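Local coordinates for sphingomyelinase C (Streptomyces griseocarneus, PDB 7CNE), which belongs to the endonuclease/exonuclease/phosphatase family and has the DNase I-like fold of two beta sheets packed face to face, at residues A216-E230 against Y238-L250. Sequence-based numbering, arbitrary orientation.
Sequences ADSRAGHPYSFDTKE and YPTDPREDLDYVL
Arg219 spends its guanidinium on two partners at once, a carboxylate and a backbone carbonyl: side-on it grips Asp245, NE to OD2 (2.6 Å) and NH2 to OD1, while NH1 and NH2 converge end-on upon the backbone oxygen of Asp247. Arginine suits the place because its chain, extended from CG to NE, spans from edge strand 218-221 of one sheet to edge strand 247-251 of the other and still offers a flat fan of N-H groups. Tyr248 puts CE2 over one face of that fan, the planes 42° apart. Asp245 OD1 also accepts Ser225 N, the two donors arriving from opposite faces of the carboxylate. Ser225, small enough for this buried spot in the loop, relays further: OG takes the N-H of Leu246 (2.9 Å) and donates to Asp247 OD2 (2.6 Å), which His290 ND1 also meets. Beyond it the backbones pair briefly, Phe226 and Glu244 forming one antiparallel hydrogen-bonded bridge. A second arginine, Arg243, bends at chi3 (73°); its guanidinium has Tyr224 CE2 over one face and Lys229 CB over the other, and its own CB rests on the Tyr224 ring. Its NH2 reaches the syn lone pair of Asp227 OD2 (2.7 Å) and, weakly, Glu230 OE2, which belongs to a carboxylate also held by Gln267. His222 NE2 takes the anti lone pair of the same Asp227 oxygen almost straight, 176°. Thr228 OG1 donates to Asp241 O (2.7 Å), fastening the turn 238-241. With two donors on Asp227 OD2 and two on Asp245 OD1, these carboxylates are held against rotation, joining the edge strands and the loops beside them.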
loop_
_atom_site.group_PDB
_atom_site.type_symbol
_atom_site.label_atom_id
_atom_site.label_comp_id
_atom_site.label_asym_id
_atom_site.label_seq_id
_atom_site.Cartn_x
_atom_site.Cartn_y
_atom_site.Cartn_z
ATOM N N ALA A 216 2.587 16.290 1.759
ATOM C CA ALA A 216 2.634 16.366 3.209
ATOM C C ALA A 216 3.379 17.632 3.606
ATOM O O ALA A 216 4.251 18.116 2.880
ATOM C CB ALA A 216 3.319 15.128 3.796
ATOM N N ASP A 217 3.004 18.199 4.753
ATOM C CA ASP A 217 3.753 19.342 5.262
ATOM C C ASP A 217 5.181 18.951 5.621
ATOM O O ASP A 217 6.086 19.788 5.562
ATOM C CB ASP A 217 3.021 19.942 6.460
ATOM C CG ASP A 217 1.667 20.510 6.074
ATOM O OD1 ASP A 217 1.636 21.448 5.253
ATOM O OD2 ASP A 217 0.632 20.001 6.565
ATOM N N SER A 218 5.411 17.685 5.972
ATOM C CA SER A 218 6.768 17.218 6.195
ATOM C C SER A 218 6.828 15.726 5.931
ATOM O O SER A 218 5.867 14.997 6.192
ATOM C CB SER A 218 7.278 17.534 7.611
ATOM O OG SER A 218 6.496 16.928 8.615
ATOM N N ARG A 219 7.951 15.294 5.374
ATOM C CA ARG A 219 8.262 13.881 5.216
ATOM C C ARG A 219 9.499 13.615 6.064
ATOM O O ARG A 219 10.589 14.121 5.764
ATOM C CB ARG A 219 8.476 13.511 3.746
ATOM C CG ARG A 219 8.553 11.988 3.517
ATOM C CD ARG A 219 8.605 11.599 2.024
ATOM N NE ARG A 219 8.823 10.161 1.893
ATOM C CZ ARG A 219 7.853 9.246 1.915
ATOM N NH1 ARG A 219 6.582 9.618 2.034
ATOM N NH2 ARG A 219 8.161 7.953 1.805
ATOM N N ALA A 220 9.326 12.829 7.114
ATOM C CA ALA A 220 10.273 12.715 8.207
ATOM C C ALA A 220 10.806 11.293 8.309
ATOM O O ALA A 220 10.375 10.384 7.586
ATOM C CB ALA A 220 9.611 13.147 9.521
ATOM N N GLY A 221 11.747 11.098 9.235
ATOM C CA GLY A 221 12.284 9.772 9.471
ATOM C C GLY A 221 13.331 9.390 8.436
ATOM O O GLY A 221 14.023 10.237 7.869
ATOM N N HIS A 222 13.438 8.089 8.188
ATOM C CA HIS A 222 14.474 7.583 7.302
ATOM C C HIS A 222 14.250 8.112 5.886
ATOM O O HIS A 222 13.097 8.268 5.456
ATOM C CB HIS A 222 14.475 6.054 7.323
ATOM C CG HIS A 222 15.674 5.442 6.674
ATOM N ND1 HIS A 222 16.939 5.527 7.218
ATOM C CD2 HIS A 222 15.803 4.724 5.532
ATOM C CE1 HIS A 222 17.796 4.889 6.436
ATOM N NE2 HIS A 222 17.132 4.396 5.406
ATOM N N PRO A 223 15.320 8.444 5.149
ATOM C CA PRO A 223 15.134 9.032 3.814
ATOM C C PRO A 223 14.534 8.088 2.780
ATOM O O PRO A 223 13.979 8.583 1.795
ATOM C CB PRO A 223 16.558 9.448 3.408
ATOM C CG PRO A 223 17.459 8.644 4.295
ATOM C CD PRO A 223 16.722 8.520 5.586
ATOM N N TYR A 224 14.628 6.765 2.945
ATOM C CA TYR A 224 14.269 5.831 1.876
ATOM C C TYR A 224 13.363 4.730 2.410
ATOM O O TYR A 224 13.826 3.849 3.141
ATOM C CB TYR A 224 15.516 5.203 1.249
ATOM C CG TYR A 224 16.565 6.198 0.813
ATOM C CD1 TYR A 224 16.385 6.981 -0.325
ATOM C CD2 TYR A 224 17.744 6.346 1.536
ATOM C CE1 TYR A 224 17.353 7.893 -0.726
ATOM C CE2 TYR A 224 18.713 7.250 1.145
ATOM C CZ TYR A 224 18.513 8.018 0.013
ATOM O OH TYR A 224 19.483 8.914 -0.365
ATOM N N SER A 225 12.092 4.733 1.997
ATOM C CA SER A 225 11.219 3.636 2.396
ATOM C C SER A 225 11.500 2.350 1.622
ATOM O O SER A 225 10.985 1.295 2.006
ATOM C CB SER A 225 9.746 4.041 2.239
ATOM O OG SER A 225 9.354 4.016 0.882
ATOM N N PHE A 226 12.298 2.400 0.537
ATOM C CA PHE A 226 12.778 1.189 -0.142
ATOM C C PHE A 226 14.306 1.265 -0.217
ATOM O O PHE A 226 14.881 1.641 -1.246
ATOM C CB PHE A 226 12.152 1.010 -1.519
ATOM C CG PHE A 226 12.434 -0.333 -2.122
ATOM C CD1 PHE A 226 11.899 -1.481 -1.556
ATOM C CD2 PHE A 226 13.257 -0.456 -3.232
ATOM C CE1 PHE A 226 12.164 -2.730 -2.092
ATOM C CE2 PHE A 226 13.527 -1.703 -3.773
ATOM C CZ PHE A 226 12.980 -2.837 -3.201
ATOM N N ASP A 227 14.962 0.883 0.881
ATOM C CA ASP A 227 16.399 1.099 1.060
ATOM C C ASP A 227 17.142 -0.169 0.652
ATOM O O ASP A 227 17.315 -1.091 1.454
ATOM C CB ASP A 227 16.710 1.492 2.503
ATOM C CG ASP A 227 18.102 2.100 2.656
ATOM O OD1 ASP A 227 19.022 1.666 1.932
ATOM O OD2 ASP A 227 18.270 3.013 3.495
ATOM N N THR A 228 17.595 -0.201 -0.603
ATOM C CA THR A 228 18.370 -1.317 -1.129
ATOM C C THR A 228 19.740 -1.480 -0.468
ATOM O O THR A 228 20.455 -2.434 -0.792
ATOM C CB THR A 228 18.545 -1.129 -2.636
ATOM O OG1 THR A 228 19.122 0.159 -2.873
ATOM C CG2 THR A 228 17.185 -1.183 -3.318
ATOM N N LYS A 229 20.134 -0.583 0.431
ATOM C CA LYS A 229 21.386 -0.762 1.160
ATOM C C LYS A 229 21.165 -1.243 2.592
ATOM O O LYS A 229 21.722 -2.275 2.987
ATOM C CB LYS A 229 22.191 0.543 1.151
ATOM C CG LYS A 229 23.470 0.484 1.982
ATOM C CD LYS A 229 24.083 1.870 2.166
ATOM C CE LYS A 229 25.545 1.781 2.591
ATOM N NZ LYS A 229 25.735 0.826 3.723
ATOM N N GLU A 230 20.319 -0.547 3.366
ATOM C CA GLU A 230 20.130 -0.830 4.788
ATOM C C GLU A 230 19.028 -1.840 5.089
ATOM O O GLU A 230 19.008 -2.396 6.192
ATOM C CB GLU A 230 19.819 0.465 5.544
ATOM C CG GLU A 230 20.964 1.470 5.538
ATOM C CD GLU A 230 20.688 2.702 6.390
ATOM O OE1 GLU A 230 20.049 2.584 7.462
ATOM O OE2 GLU A 230 21.116 3.806 5.984
ATOM N N TYR A 238 17.791 -6.617 -4.669
ATOM C CA TYR A 238 18.196 -5.569 -5.607
ATOM C C TYR A 238 19.527 -4.975 -5.163
ATOM O O TYR A 238 19.618 -3.790 -4.840
ATOM C CB TYR A 238 17.126 -4.481 -5.705
ATOM C CG TYR A 238 15.765 -4.979 -6.124
ATOM C CD1 TYR A 238 14.745 -5.140 -5.193
ATOM C CD2 TYR A 238 15.496 -5.289 -7.451
ATOM C CE1 TYR A 238 13.494 -5.592 -5.575
ATOM C CE2 TYR A 238 14.250 -5.742 -7.843
ATOM C CZ TYR A 238 13.255 -5.891 -6.902
ATOM O OH TYR A 238 12.016 -6.345 -7.292
ATOM N N PRO A 239 20.593 -5.781 -5.159
ATOM C CA PRO A 239 21.870 -5.295 -4.610
ATOM C C PRO A 239 22.543 -4.204 -5.438
ATOM O O PRO A 239 23.382 -3.479 -4.889
ATOM C CB PRO A 239 22.729 -6.567 -4.558
ATOM C CG PRO A 239 22.194 -7.399 -5.681
ATOM C CD PRO A 239 20.711 -7.148 -5.697
ATOM N N THR A 240 22.227 -4.054 -6.724
ATOM C CA THR A 240 22.844 -3.001 -7.527
ATOM C C THR A 240 21.899 -1.837 -7.810
ATOM O O THR A 240 22.253 -0.942 -8.584
ATOM C CB THR A 240 23.381 -3.570 -8.849
ATOM O OG1 THR A 240 22.293 -4.005 -9.686
ATOM C CG2 THR A 240 24.327 -4.737 -8.577
ATOM N N ASP A 241 20.718 -1.810 -7.180
ATOM C CA ASP A 241 19.788 -0.756 -7.555
ATOM C C ASP A 241 19.795 0.376 -6.533
ATOM O O ASP A 241 20.110 0.166 -5.353
ATOM C CB ASP A 241 18.375 -1.328 -7.705
ATOM C CG ASP A 241 18.254 -2.245 -8.913
ATOM O OD1 ASP A 241 18.268 -1.726 -10.047
ATOM O OD2 ASP A 241 18.171 -3.480 -8.731
ATOM N N PRO A 242 19.467 1.594 -6.956
ATOM C CA PRO A 242 19.555 2.731 -6.035
ATOM C C PRO A 242 18.483 2.658 -4.966
ATOM O O PRO A 242 17.431 2.040 -5.143
ATOM C CB PRO A 242 19.345 3.944 -6.948
ATOM C CG PRO A 242 18.480 3.421 -8.050
ATOM C CD PRO A 242 18.914 1.987 -8.266
ATOM N N ARG A 243 18.769 3.294 -3.838
ATOM C CA ARG A 243 17.768 3.450 -2.795
ATOM C C ARG A 243 16.717 4.455 -3.248
ATOM O O ARG A 243 17.046 5.491 -3.829
ATOM C CB ARG A 243 18.444 3.917 -1.503
ATOM C CG ARG A 243 19.763 3.188 -1.247
ATOM C CD ARG A 243 20.692 4.009 -0.393
ATOM N NE ARG A 243 20.251 4.041 0.990
ATOM C CZ ARG A 243 21.035 4.353 2.014
ATOM N NH1 ARG A 243 22.310 4.665 1.796
ATOM N NH2 ARG A 243 20.540 4.367 3.249
ATOM N N GLU A 244 15.437 4.140 -3.015
ATOM C CA GLU A 244 14.372 5.084 -3.331
ATOM C C GLU A 244 13.331 5.099 -2.216
ATOM O O GLU A 244 13.454 4.420 -1.192
ATOM C CB GLU A 244 13.728 4.813 -4.703
ATOM C CG GLU A 244 14.680 4.267 -5.756
ATOM C CD GLU A 244 14.059 4.130 -7.142
ATOM O OE1 GLU A 244 12.843 3.895 -7.258
ATOM O OE2 GLU A 244 14.814 4.283 -8.126
ATOM N N ASP A 245 12.303 5.913 -2.423
ATOM C CA ASP A 245 11.424 6.356 -1.344
ATOM C C ASP A 245 10.018 6.431 -1.929
ATOM O O ASP A 245 9.658 7.443 -2.542
ATOM C CB ASP A 245 11.893 7.709 -0.817
ATOM C CG ASP A 245 11.189 8.121 0.435
ATOM O OD1 ASP A 245 10.837 7.227 1.240
ATOM O OD2 ASP A 245 10.977 9.344 0.609
ATOM N N LEU A 246 9.220 5.374 -1.707
ATOM C CA LEU A 246 8.099 5.052 -2.582
ATOM C C LEU A 246 6.713 5.088 -1.947
ATOM O O LEU A 246 5.725 4.950 -2.683
ATOM C CB LEU A 246 8.300 3.650 -3.190
ATOM C CG LEU A 246 9.635 3.394 -3.897
ATOM C CD1 LEU A 246 9.726 1.947 -4.412
ATOM C CD2 LEU A 246 9.761 4.388 -5.023
ATOM N N ASP A 247 6.596 5.256 -0.628
ATOM C CA ASP A 247 5.364 4.963 0.102
ATOM C C ASP A 247 4.817 6.235 0.751
ATOM O O ASP A 247 5.571 6.988 1.370
ATOM C CB ASP A 247 5.637 3.872 1.148
ATOM C CG ASP A 247 6.185 2.579 0.518
ATOM O OD1 ASP A 247 5.396 1.852 -0.128
ATOM O OD2 ASP A 247 7.400 2.287 0.655
ATOM N N TYR A 248 3.507 6.472 0.608
ATOM C CA TYR A 248 2.910 7.769 0.913
ATOM C C TYR A 248 1.515 7.619 1.506
ATOM O O TYR A 248 0.808 6.647 1.236
ATOM C CB TYR A 248 2.768 8.640 -0.344
ATOM C CG TYR A 248 4.042 8.889 -1.125
ATOM C CD1 TYR A 248 4.450 8.012 -2.130
ATOM C CD2 TYR A 248 4.810 10.031 -0.888
ATOM C CE1 TYR A 248 5.603 8.254 -2.870
ATOM C CE2 TYR A 248 5.966 10.285 -1.627
ATOM C CZ TYR A 248 6.353 9.386 -2.619
ATOM O OH TYR A 248 7.505 9.604 -3.350
ATOM N N VAL A 249 1.109 8.627 2.284
ATOM C CA VAL A 249 -0.295 8.868 2.630
ATOM C C VAL A 249 -0.531 10.356 2.428
ATOM O O VAL A 249 -0.022 11.175 3.201
ATOM C CB VAL A 249 -0.643 8.460 4.067
ATOM C CG1 VAL A 249 -2.163 8.648 4.343
ATOM C CG2 VAL A 249 -0.187 7.029 4.368
ATOM N N LEU A 250 -1.297 10.713 1.400
ATOM C CA LEU A 250 -1.427 12.108 0.985
ATOM C C LEU A 250 -2.894 12.490 0.840
ATOM O O LEU A 250 -3.688 11.740 0.262
ATOM C CB LEU A 250 -0.691 12.366 -0.342
ATOM C CG LEU A 250 0.827 12.144 -0.317
ATOM C CD1 LEU A 250 1.447 12.210 -1.734
ATOM C CD2 LEU A 250 1.500 13.143 0.619
#